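Side-chain contact in pyocin S5 (Pseudomonas aeruginosa PAO1, PDB 6THK), which probably kills competing bacteria by forming channels that depolarise the cytoplasmic membrane, as channel-forming colicins do: residues Ala323-Phe326 / Thr327-Tyr331. The protein carries 1 engineered substitution. Numbering follows the deposited sequence.
Sequences AIKF and TADFY
T327 turns its hydroxyl back along the helix onto the carbonyl of A323, one turn earlier: OG1 of T327 donates to O of A323 at 2.9 Å. The backbone N of T327 reaches O of A323 as well, at 3.0 Å, and the two donors come from opposite faces of the carbonyl plane, so one oxygen takes two bonds and the buried hydroxyl is satisfied within its own helix. With chi1 at -53°, OG1 lies beside the threonine's own backbone N, within reach of that carbonyl. This is the close-packed side, where T327 and F330 are both buried.

The other side is looser and faces solvent. The backbone N of D329 bonds to O of K325. OD1 of D329 lies 3.0 Å from O of K325 without bonding to it, and makes a salt bridge with K332. NZ of K325 pairs with D322; CG of K325 stays 4.4 Å from OD1 of D329.

All this lies near the C-terminal end of helix 272-338, where it packs on helices 396-409 and 451-464 of the channel-forming region: F326 and T327 touch F406, while F330 meets F406 edge-to-face and touches F459, A462 and T463.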
ATOM      1  N   ALA A 323      18.228 -35.977 -16.312  1.00 47.14           N
ATOM      2  CA  ALA A 323      17.811 -37.365 -16.121  1.00 45.30           C
ATOM      3  C   ALA A 323      17.581 -38.006 -17.490  1.00 48.71           C
ATOM      4  O   ALA A 323      17.922 -39.176 -17.687  1.00 46.33           O
ATOM      5  CB  ALA A 323      16.537 -37.416 -15.300  1.00 45.24           C
ATOM      6  N   ILE A 324      16.996 -37.234 -18.433  1.00 47.29           N
ATOM      7  CA  ILE A 324      16.738 -37.659 -19.812  1.00 47.40           C
ATOM      8  C   ILE A 324      18.087 -37.852 -20.538  1.00 52.55           C
ATOM      9  O   ILE A 324      18.282 -38.852 -21.228  1.00 53.56           O
ATOM     10  CB  ILE A 324      15.761 -36.677 -20.515  1.00 50.10           C
ATOM     11  CG1 ILE A 324      14.363 -36.744 -19.845  1.00 50.22           C
ATOM     12  CG2 ILE A 324      15.658 -36.951 -22.027  1.00 50.25           C
ATOM     13  CD1 ILE A 324      13.373 -35.644 -20.233  1.00 51.54           C
ATOM     14  N   LYS A 325      19.024 -36.923 -20.326  1.00 48.40           N
ATOM     15  CA  LYS A 325      20.387 -36.960 -20.874  1.00 48.12           C
ATOM     16  C   LYS A 325      21.124 -38.219 -20.364  1.00 52.39           C
ATOM     17  O   LYS A 325      21.763 -38.914 -21.154  1.00 53.63           O
ATOM     18  CB  LYS A 325      21.120 -35.699 -20.408  1.00 50.37           C
ATOM     19  CG  LYS A 325      22.428 -35.360 -21.101  1.00 66.95           C
ATOM     20  CD  LYS A 325      23.154 -34.212 -20.350  1.00 82.05           C
ATOM     21  CE  LYS A 325      22.377 -32.901 -20.252  1.00 91.46           C
ATOM     22  NZ  LYS A 325      22.966 -31.968 -19.254  1.00 97.88           N
ATOM     23  N   PHE A 326      21.007 -38.513 -19.052  1.00 46.32           N
ATOM     24  CA  PHE A 326      21.607 -39.658 -18.362  1.00 45.07           C
ATOM     25  C   PHE A 326      21.087 -40.980 -18.929  1.00 48.66           C
ATOM     26  O   PHE A 326      21.873 -41.903 -19.106  1.00 48.82           O
ATOM     27  CB  PHE A 326      21.302 -39.565 -16.858  1.00 46.04           C
ATOM     28  CG  PHE A 326      21.857 -40.678 -16.009  1.00 46.54           C
ATOM     29  CD1 PHE A 326      23.166 -40.632 -15.541  1.00 48.96           C
ATOM     30  CD2 PHE A 326      21.057 -41.748 -15.627  1.00 47.01           C
ATOM     31  CE1 PHE A 326      23.668 -41.646 -14.724  1.00 48.78           C
ATOM     32  CE2 PHE A 326      21.563 -42.761 -14.814  1.00 49.12           C
ATOM     33  CZ  PHE A 326      22.866 -42.703 -14.372  1.00 47.22           C
ATOM     34  N   THR A 327      19.762 -41.075 -19.185  1.00 45.61           N
ATOM     35  CA  THR A 327      19.146 -42.258 -19.779  1.00 45.50           C
ATOM     36  C   THR A 327      19.705 -42.441 -21.206  1.00 50.75           C
ATOM     37  O   THR A 327      20.143 -43.537 -21.524  1.00 49.73           O
ATOM     38  CB  THR A 327      17.621 -42.195 -19.707  1.00 49.43           C
ATOM     39  OG1 THR A 327      17.233 -41.942 -18.359  1.00 47.94           O
ATOM     40  CG2 THR A 327      16.971 -43.493 -20.168  1.00 50.12           C
ATOM     41  N   ALA A 328      19.747 -41.356 -22.031  1.00 48.14           N
ATOM     42  CA  ALA A 328      20.326 -41.405 -23.387  1.00 47.96           C
ATOM     43  C   ALA A 328      21.815 -41.799 -23.358  1.00 52.42           C
ATOM     44  O   ALA A 328      22.255 -42.572 -24.206  1.00 52.56           O
ATOM     45  CB  ALA A 328      20.164 -40.065 -24.086  1.00 48.29           C
ATOM     46  N   ASP A 329      22.556 -41.287 -22.386  1.00 48.83           N
ATOM     47  CA  ASP A 329      23.969 -41.596 -22.250  1.00 49.12           C
ATOM     48  C   ASP A 329      24.196 -43.043 -21.832  1.00 50.67           C
ATOM     49  O   ASP A 329      25.171 -43.667 -22.226  1.00 49.69           O
ATOM     50  CB  ASP A 329      24.616 -40.671 -21.226  1.00 51.72           C
ATOM     51  CG  ASP A 329      24.895 -39.304 -21.778  1.00 68.33           C
ATOM     52  OD1 ASP A 329      24.307 -38.960 -22.817  1.00 70.84           O
ATOM     53  OD2 ASP A 329      25.696 -38.569 -21.175  1.00 77.13           O
ATOM     54  N   PHE A 330      23.271 -43.586 -21.055  1.00 44.24           N
ATOM     55  CA  PHE A 330      23.399 -44.951 -20.577  1.00 42.16           C
ATOM     56  C   PHE A 330      23.436 -45.932 -21.741  1.00 43.50           C
ATOM     57  O   PHE A 330      24.208 -46.869 -21.725  1.00 42.85           O
ATOM     58  CB  PHE A 330      22.257 -45.276 -19.616  1.00 42.32           C
ATOM     59  CG  PHE A 330      22.199 -46.710 -19.190  1.00 41.51           C
ATOM     60  CD1 PHE A 330      23.141 -47.232 -18.334  1.00 43.69           C
ATOM     61  CD2 PHE A 330      21.181 -47.523 -19.623  1.00 42.36           C
ATOM     62  CE1 PHE A 330      23.079 -48.546 -17.932  1.00 44.02           C
ATOM     63  CE2 PHE A 330      21.109 -48.836 -19.224  1.00 45.53           C
ATOM     64  CZ  PHE A 330      22.061 -49.352 -18.378  1.00 43.28           C
ATOM     65  N   TYR A 331      22.601 -45.716 -22.746  1.00 38.86           N
ATOM     66  CA  TYR A 331      22.596 -46.580 -23.910  1.00 39.58           C
ATOM     67  C   TYR A 331      23.922 -46.495 -24.664  1.00 45.10           C
ATOM     68  O   TYR A 331      24.415 -47.493 -25.162  1.00 43.86           O
ATOM     69  CB  TYR A 331      21.431 -46.256 -24.834  1.00 39.47           C
ATOM     70  CG  TYR A 331      20.083 -46.390 -24.185  1.00 38.44           C
ATOM     71  CD1 TYR A 331      19.617 -47.614 -23.763  1.00 39.74           C
ATOM     72  CD2 TYR A 331      19.276 -45.289 -23.998  1.00 38.78           C
ATOM     73  CE1 TYR A 331      18.383 -47.738 -23.169  1.00 41.36           C
ATOM     74  CE2 TYR A 331      18.045 -45.403 -23.405  1.00 39.69           C
ATOM     75  CZ  TYR A 331      17.604 -46.629 -22.993  1.00 48.50           C
ATOM     76  OH  TYR A 331      16.377 -46.744 -22.403  1.00 53.22           O
TER